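Local coordinates for protein nicotinate phosphoribosyltransferase (Porphyromonas gingivalis, PDB 2IM5) that probably catalyses the ATP-dependent synthesis of nicotinate ribonucleotide from nicotinate and phosphoribosyl diphosphate, a step of NAD biosynthesis, at residues K285-R288 with R289-L293; R294-P297 with K298-Y301; R259-K263 with K264-L268. One frame throughout, in Å; residues are numbered along the deposited sequence.

Contact 1: residues K285-R288 with R289-L293; sequences KAVR and RYEEL
Ala286 and Tyr290 meet one turn apart in the last part of helix 279-292. Tyr290 N gives its hydrogen to Ala286 O at 3.0 Å. The same oxygen also lies 3.3 Å from Tyr290 CD2, because the ring swings back along the helix beside the backbone N (chi1 -84°).

The neighbouring amides follow the same i to i+4 pattern. Arg289 N bonds to Lys285 O, Glu291 N to Val287 O, and Glu292 N to Arg288 O. Each carbonyl of 285-288 thus accepts from the amide four residues on.

The side-chain charges are paired unevenly. Arg289 NH1 holds Glu292 OE1 at 2.9 Å in a salt bridge, and the donor meets the oxygen nearly along its C-O direction. Leu293 CD2 lies 3.5 Å above one face of that guanidinium. Arg289 NH2 is satisfied by Phe261 O. The other carboxylate oxygen, Glu292 OE2, touches Arg288 CG at 3.6 Å. Arg288 and Glu292 run alongside each other, with their charged planes 48° apart. Arg288 NE stays 4.4 Å from Glu292 OE2, so this pair offers at most a loose electrostatic attraction. Val287 and Glu291 also lie side by side, and here the meeting is of methyl with carboxylate: Val287 CG1 is 4.0 Å from Glu291 CD. Lys285 NZ turns off the helix to a salt bridge with Asp255.

The buried side carries Ala286 and Tyr290, both of which pack on Leu272 of strand 271-274. Tyr290 further touches Ala266 of helix 263-268, while Arg289 rests on Met258 of helix 254-260. Helix 279-292 is the crossover of the beta-alpha-beta unit between parallel strands 271-274 and 301-304.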
# COMPACT_ATOMS: atom_id res chain seq x y z
N LYS A 285 -7.81 -9.56 -19.83
CA LYS A 285 -8.48 -8.26 -19.93
C LYS A 285 -7.51 -7.16 -20.33
O LYS A 285 -7.80 -6.37 -21.23
CB LYS A 285 -9.13 -7.89 -18.59
CG LYS A 285 -10.28 -8.79 -18.16
CD LYS A 285 -10.79 -8.39 -16.78
CE LYS A 285 -12.01 -9.22 -16.36
NZ LYS A 285 -12.37 -8.95 -14.92
N ALA A 286 -6.36 -7.13 -19.68
CA ALA A 286 -5.34 -6.12 -19.96
C ALA A 286 -4.86 -6.20 -21.40
O ALA A 286 -4.88 -5.20 -22.14
CB ALA A 286 -4.16 -6.31 -19.01
N VAL A 287 -4.41 -7.39 -21.81
CA VAL A 287 -3.93 -7.58 -23.17
C VAL A 287 -5.00 -7.24 -24.20
O VAL A 287 -4.71 -6.60 -25.22
CB VAL A 287 -3.45 -9.04 -23.40
CG1 VAL A 287 -3.13 -9.27 -24.87
CG2 VAL A 287 -2.22 -9.30 -22.55
N ARG A 288 -6.24 -7.65 -23.95
CA ARG A 288 -7.31 -7.37 -24.89
C ARG A 288 -7.60 -5.87 -25.03
O ARG A 288 -7.76 -5.35 -26.14
CB ARG A 288 -8.60 -8.11 -24.49
CG ARG A 288 -9.79 -7.73 -25.38
CD ARG A 288 -10.98 -8.70 -25.27
NE ARG A 288 -11.64 -8.67 -23.97
CZ ARG A 288 -11.33 -9.46 -22.95
NH1 ARG A 288 -10.35 -10.35 -23.07
NH2 ARG A 288 -11.99 -9.35 -21.80
N ARG A 289 -7.66 -5.17 -23.90
CA ARG A 289 -7.93 -3.74 -23.94
C ARG A 289 -6.80 -2.97 -24.62
O ARG A 289 -7.05 -2.03 -25.37
CB ARG A 289 -8.17 -3.20 -22.53
CG ARG A 289 -8.53 -1.72 -22.49
CD ARG A 289 -9.68 -1.38 -23.44
NE ARG A 289 -10.07 0.02 -23.33
CZ ARG A 289 -10.78 0.69 -24.23
NH1 ARG A 289 -11.20 0.08 -25.33
NH2 ARG A 289 -11.07 1.97 -24.03
N TYR A 290 -5.56 -3.35 -24.35
CA TYR A 290 -4.44 -2.67 -24.99
C TYR A 290 -4.52 -2.80 -26.50
O TYR A 290 -4.28 -1.85 -27.23
CB TYR A 290 -3.10 -3.25 -24.51
CG TYR A 290 -2.60 -2.66 -23.20
CD1 TYR A 290 -2.56 -1.28 -23.01
CD2 TYR A 290 -2.11 -3.48 -22.19
CE1 TYR A 290 -2.04 -0.73 -21.83
CE2 TYR A 290 -1.59 -2.95 -21.01
CZ TYR A 290 -1.55 -1.57 -20.84
OH TYR A 290 -1.04 -1.04 -19.67
N GLU A 291 -4.88 -3.98 -26.98
CA GLU A 291 -5.00 -4.19 -28.41
C GLU A 291 -6.17 -3.41 -29.00
O GLU A 291 -6.07 -2.92 -30.12
CB GLU A 291 -5.12 -5.67 -28.71
CG GLU A 291 -3.87 -6.42 -28.29
CD GLU A 291 -3.96 -7.90 -28.55
OE1 GLU A 291 -5.05 -8.47 -28.32
OE2 GLU A 291 -2.94 -8.50 -28.96
N GLU A 292 -7.25 -3.28 -28.24
CA GLU A 292 -8.40 -2.52 -28.72
C GLU A 292 -7.96 -1.08 -28.93
O GLU A 292 -8.37 -0.41 -29.88
CB GLU A 292 -9.54 -2.53 -27.69
CG GLU A 292 -10.44 -3.74 -27.75
CD GLU A 292 -11.39 -3.79 -26.56
OE1 GLU A 292 -11.73 -2.70 -26.03
OE2 GLU A 292 -11.81 -4.91 -26.18
N LEU A 293 -7.12 -0.60 -28.01
CA LEU A 293 -6.61 0.77 -28.08
C LEU A 293 -5.41 0.89 -29.00
O LEU A 293 -4.84 1.97 -29.14
CB LEU A 293 -6.22 1.24 -26.68
CG LEU A 293 -7.35 1.40 -25.66
CD1 LEU A 293 -6.76 1.68 -24.28
CD2 LEU A 293 -8.27 2.54 -26.10

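Contact 2: residues R294-P297 with K298-Y301; sequences RVDP and KIKY
The Asp296 side chain reaches forward to Lys298 and Ile299. Its OD1 accepts from Lys298 N at 3.2 Å, with the donor well above the carboxylate plane (69° out of it). The carboxylate gets there because CG stands opposite the backbone N (chi1 -175°). OD1 also touches Lys298 CB, and OD2 lies 3.4 Å from Ile299 CG2.

The main chain closes the same turn. Ile299 N bonds to Asp296 O at 3.2 Å, and Ile299 CG1 sits against that oxygen at 3.1 Å. Next, Lys300 N bonds to Pro297 O at 3.0 Å. These i to i+3 bonds make a short 3-10 turn, and the bond from Lys298 N to Asp296 OD1 is an Asx turn at its start. The turn belongs to the loop that joins helix 279-292 to strand 301-304 in a beta-alpha-beta unit.

Beyond the turn, Val295 CG1 meets Lys300 CE at 3.6 Å, the two side chains crossing at about a right angle. The lysine bends at chi2 (-62°), then runs straight to NZ. There the carbonyl oxygens of Phe269 and Ala266 accept its hydrogen bonds. Further out, Tyr290 packs on Val295, Pro297 and Lys300. Upstream, Arg294 leaves helix 279-292 with positive phi in a Schellman motif.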
# COMPACT_ATOMS: atom_id res chain seq x y z
N ARG A 294 -5.03 -0.21 -29.64
CA ARG A 294 -3.89 -0.22 -30.54
C ARG A 294 -2.61 0.20 -29.82
O ARG A 294 -1.81 0.98 -30.33
CB ARG A 294 -4.15 0.69 -31.74
CG ARG A 294 -4.76 -0.02 -32.94
CD ARG A 294 -5.99 -0.85 -32.56
NE ARG A 294 -6.43 -1.72 -33.65
CZ ARG A 294 -7.44 -2.58 -33.57
NH1 ARG A 294 -8.14 -2.68 -32.44
NH2 ARG A 294 -7.77 -3.33 -34.61
N VAL A 295 -2.44 -0.33 -28.61
CA VAL A 295 -1.26 -0.08 -27.80
C VAL A 295 -0.61 -1.45 -27.65
O VAL A 295 -1.30 -2.44 -27.41
CB VAL A 295 -1.64 0.49 -26.42
CG1 VAL A 295 -0.43 0.54 -25.51
CG2 VAL A 295 -2.23 1.88 -26.58
N ASP A 296 0.71 -1.52 -27.79
CA ASP A 296 1.42 -2.78 -27.69
C ASP A 296 1.60 -3.26 -26.25
O ASP A 296 2.40 -2.72 -25.51
CB ASP A 296 2.78 -2.67 -28.38
CG ASP A 296 3.53 -3.99 -28.42
OD1 ASP A 296 2.91 -5.05 -28.20
OD2 ASP A 296 4.75 -3.96 -28.68
N PRO A 297 0.85 -4.31 -25.86
CA PRO A 297 0.95 -4.84 -24.50
C PRO A 297 2.32 -5.39 -24.14
O PRO A 297 2.70 -5.42 -22.97
CB PRO A 297 -0.14 -5.92 -24.47
CG PRO A 297 -0.22 -6.36 -25.89
CD PRO A 297 -0.13 -5.06 -26.65
N LYS A 298 3.07 -5.81 -25.14
CA LYS A 298 4.40 -6.36 -24.90
C LYS A 298 5.39 -5.36 -24.32
O LYS A 298 6.35 -5.75 -23.67
CB LYS A 298 4.95 -6.98 -26.19
CG LYS A 298 4.12 -8.15 -26.66
CD LYS A 298 4.66 -8.77 -27.94
CE LYS A 298 3.80 -9.95 -28.37
NZ LYS A 298 4.36 -10.60 -29.59
N ILE A 299 5.15 -4.07 -24.53
CA ILE A 299 6.06 -3.08 -23.97
C ILE A 299 5.56 -2.60 -22.61
O ILE A 299 6.22 -1.79 -21.95
CB ILE A 299 6.23 -1.85 -24.92
CG1 ILE A 299 4.92 -1.06 -24.99
CG2 ILE A 299 6.64 -2.33 -26.30
CD1 ILE A 299 5.00 0.17 -25.88
N LYS A 300 4.41 -3.10 -22.18
CA LYS A 300 3.85 -2.72 -20.88
C LYS A 300 4.19 -3.76 -19.82
O LYS A 300 4.60 -4.88 -20.14
CB LYS A 300 2.33 -2.56 -20.99
CG LYS A 300 1.88 -1.53 -22.02
CD LYS A 300 2.38 -0.13 -21.68
CE LYS A 300 1.87 0.89 -22.70
NZ LYS A 300 2.31 2.28 -22.36
N TYR A 301 4.00 -3.39 -18.56
CA TYR A 301 4.28 -4.27 -17.43
C TYR A 301 3.06 -4.40 -16.53
O TYR A 301 2.22 -3.50 -16.47
CB TYR A 301 5.41 -3.72 -16.54
CG TYR A 301 6.69 -3.36 -17.25
CD1 TYR A 301 7.85 -4.12 -17.06
CD2 TYR A 301 6.76 -2.25 -18.10
CE1 TYR A 301 9.05 -3.79 -17.70
CE2 TYR A 301 7.96 -1.91 -18.74
CZ TYR A 301 9.09 -2.68 -18.54
OH TYR A 301 10.27 -2.34 -19.17

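Contact 3: residues R259-K263 with K264-L268; sequences RNFSK and KHAML
A serine N-cap starts helix 263-268, just after the short link from helix 254-260. Ser262 OG accepts from His265 N at 3.2 Å, and the bond is nearly straight (166°). With chi1 at 76°, OG sits between the backbone N and the carbonyl carbon, within reach of this amide of the first turn. Ser262 O then takes Ala266 N at 2.9 Å, and Lys263 O takes Met267 N. The cap and the first regular helix bonds therefore follow directly on one another.

The same hydroxyl lies over one face of the His265 ring, 3.5 Å from CG. A water lies between the two residues. It accepts from Ser262 N and is hydrogen-bonded to Ser262 OG. Its contact with His265 ND1 is very short, so the exact geometry there is doubtful. At the other ring nitrogen, NE2 is hydrogen-bonded to Glu234 of helix 228-240.

The Phe261 ring reaches forward to the first turn of the helix. Ala266 CB stands over one ring face, toward the rim, in a CH-pi contact 4.0 Å from the centroid. Phe261 CZ lies 3.4 Å from Ala266 CA, and CE1 touches His265 CB at 3.7 Å. The ring also packs on Met233 and Tyr290, and it meets Phe257.

On the outer side, Lys263 and Met267 lie one turn apart. Met267 CE is modelled closer to Lys263 O and CG than normal packing allows, so its exact position is doubtful. The lysine runs on to Leu293 O, where NZ is hydrogen-bonded. Serine at the N-cap, its hydroxyl accepting from the amide three residues on, is a classic helix start; here it begins the helix that leads to strand 271-274 of the parallel sheet.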
# COMPACT_ATOMS: atom_id res chain seq x y z
N ARG A 259 -13.02 -0.52 -19.50
CA ARG A 259 -14.02 0.08 -20.37
C ARG A 259 -13.79 1.58 -20.55
O ARG A 259 -14.05 2.12 -21.62
CB ARG A 259 -15.43 -0.16 -19.81
CG ARG A 259 -16.55 0.30 -20.73
CD ARG A 259 -17.92 0.12 -20.07
NE ARG A 259 -18.10 -1.25 -19.57
CZ ARG A 259 -18.25 -1.56 -18.28
NH1 ARG A 259 -18.23 -0.60 -17.36
NH2 ARG A 259 -18.39 -2.83 -17.92
N ASN A 260 -13.30 2.24 -19.50
CA ASN A 260 -13.07 3.69 -19.56
C ASN A 260 -11.60 4.12 -19.70
O ASN A 260 -11.28 5.31 -19.62
CB ASN A 260 -13.69 4.36 -18.33
CG ASN A 260 -15.17 4.02 -18.15
OD1 ASN A 260 -15.53 3.16 -17.35
ND2 ASN A 260 -16.02 4.70 -18.92
N PHE A 261 -10.72 3.15 -19.91
CA PHE A 261 -9.29 3.42 -20.05
C PHE A 261 -9.04 4.15 -21.37
O PHE A 261 -9.26 3.59 -22.44
CB PHE A 261 -8.52 2.09 -20.02
CG PHE A 261 -7.06 2.22 -19.71
CD1 PHE A 261 -6.57 3.31 -19.01
CD2 PHE A 261 -6.18 1.19 -20.05
CE1 PHE A 261 -5.23 3.38 -18.65
CE2 PHE A 261 -4.84 1.26 -19.70
CZ PHE A 261 -4.36 2.35 -18.99
N SER A 262 -8.59 5.39 -21.30
CA SER A 262 -8.36 6.18 -22.51
C SER A 262 -7.04 5.83 -23.18
O SER A 262 -6.09 5.40 -22.53
CB SER A 262 -8.39 7.67 -22.19
OG SER A 262 -7.18 8.07 -21.54
N LYS A 263 -6.98 6.03 -24.49
CA LYS A 263 -5.77 5.75 -25.25
C LYS A 263 -4.59 6.55 -24.70
O LYS A 263 -3.48 6.03 -24.60
CB LYS A 263 -5.99 6.11 -26.72
CG LYS A 263 -4.83 5.71 -27.62
CD LYS A 263 -5.14 5.98 -29.08
CE LYS A 263 -3.94 5.64 -29.97
NZ LYS A 263 -3.58 4.20 -29.92
N LYS A 264 -4.84 7.81 -24.36
CA LYS A 264 -3.79 8.68 -23.82
C LYS A 264 -3.15 8.09 -22.56
O LYS A 264 -1.92 8.03 -22.45
CB LYS A 264 -4.39 10.05 -23.50
CG LYS A 264 -3.39 11.03 -22.93
CD LYS A 264 -4.03 12.41 -22.73
CE LYS A 264 -5.18 12.36 -21.74
NZ LYS A 264 -5.84 13.70 -21.61
N HIS A 265 -3.98 7.68 -21.61
CA HIS A 265 -3.48 7.09 -20.38
C HIS A 265 -2.84 5.73 -20.61
O HIS A 265 -1.82 5.40 -20.01
CB HIS A 265 -4.61 7.00 -19.36
CG HIS A 265 -5.04 8.33 -18.83
ND1 HIS A 265 -6.26 8.53 -18.22
CD2 HIS A 265 -4.42 9.53 -18.83
CE1 HIS A 265 -6.36 9.80 -17.86
NE2 HIS A 265 -5.26 10.43 -18.23
N ALA A 266 -3.44 4.93 -21.49
CA ALA A 266 -2.89 3.62 -21.80
C ALA A 266 -1.48 3.77 -22.38
O ALA A 266 -0.59 2.99 -22.08
CB ALA A 266 -3.79 2.89 -22.79
N MET A 267 -1.29 4.80 -23.20
CA MET A 267 0.01 5.05 -23.82
C MET A 267 1.03 5.63 -22.85
O MET A 267 2.21 5.27 -22.87
CB MET A 267 -0.13 6.00 -25.01
CG MET A 267 -0.88 5.41 -26.20
SD MET A 267 -1.04 6.63 -27.50
CE MET A 267 -2.27 7.59 -26.85
N LEU A 268 0.57 6.54 -21.98
CA LEU A 268 1.45 7.19 -21.02
C LEU A 268 1.90 6.31 -19.84
O LEU A 268 3.08 6.28 -19.50
CB LEU A 268 0.77 8.46 -20.49
CG LEU A 268 1.50 9.28 -19.43
CD1 LEU A 268 2.91 9.63 -19.90
CD2 LEU A 268 0.71 10.55 -19.17
O HOH W 1 -7.93 6.92 -19.06

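All three contacts lie at the periphery of the parallel-sheet part of the chain. Each has a buried side: Ala286, Val287 and Tyr290 in contact 1, Val295, Pro297 and Lys300 in contact 2, Phe261, His265 and Ala266 in contact 3. Arg288, Glu291, Glu292, Asp296, Lys298, Lys263 and Met267 are on the outside. Contact 1 is regular helix with surface ion pairs, contact 2 is a turn after that helix, and contact 3 caps the start of another helix. Tyr290 is a buried residue on which both other contacts pack. Cationic side chains of each contact end on backbone carbonyls of another. Contact 3 alone includes a bridging water.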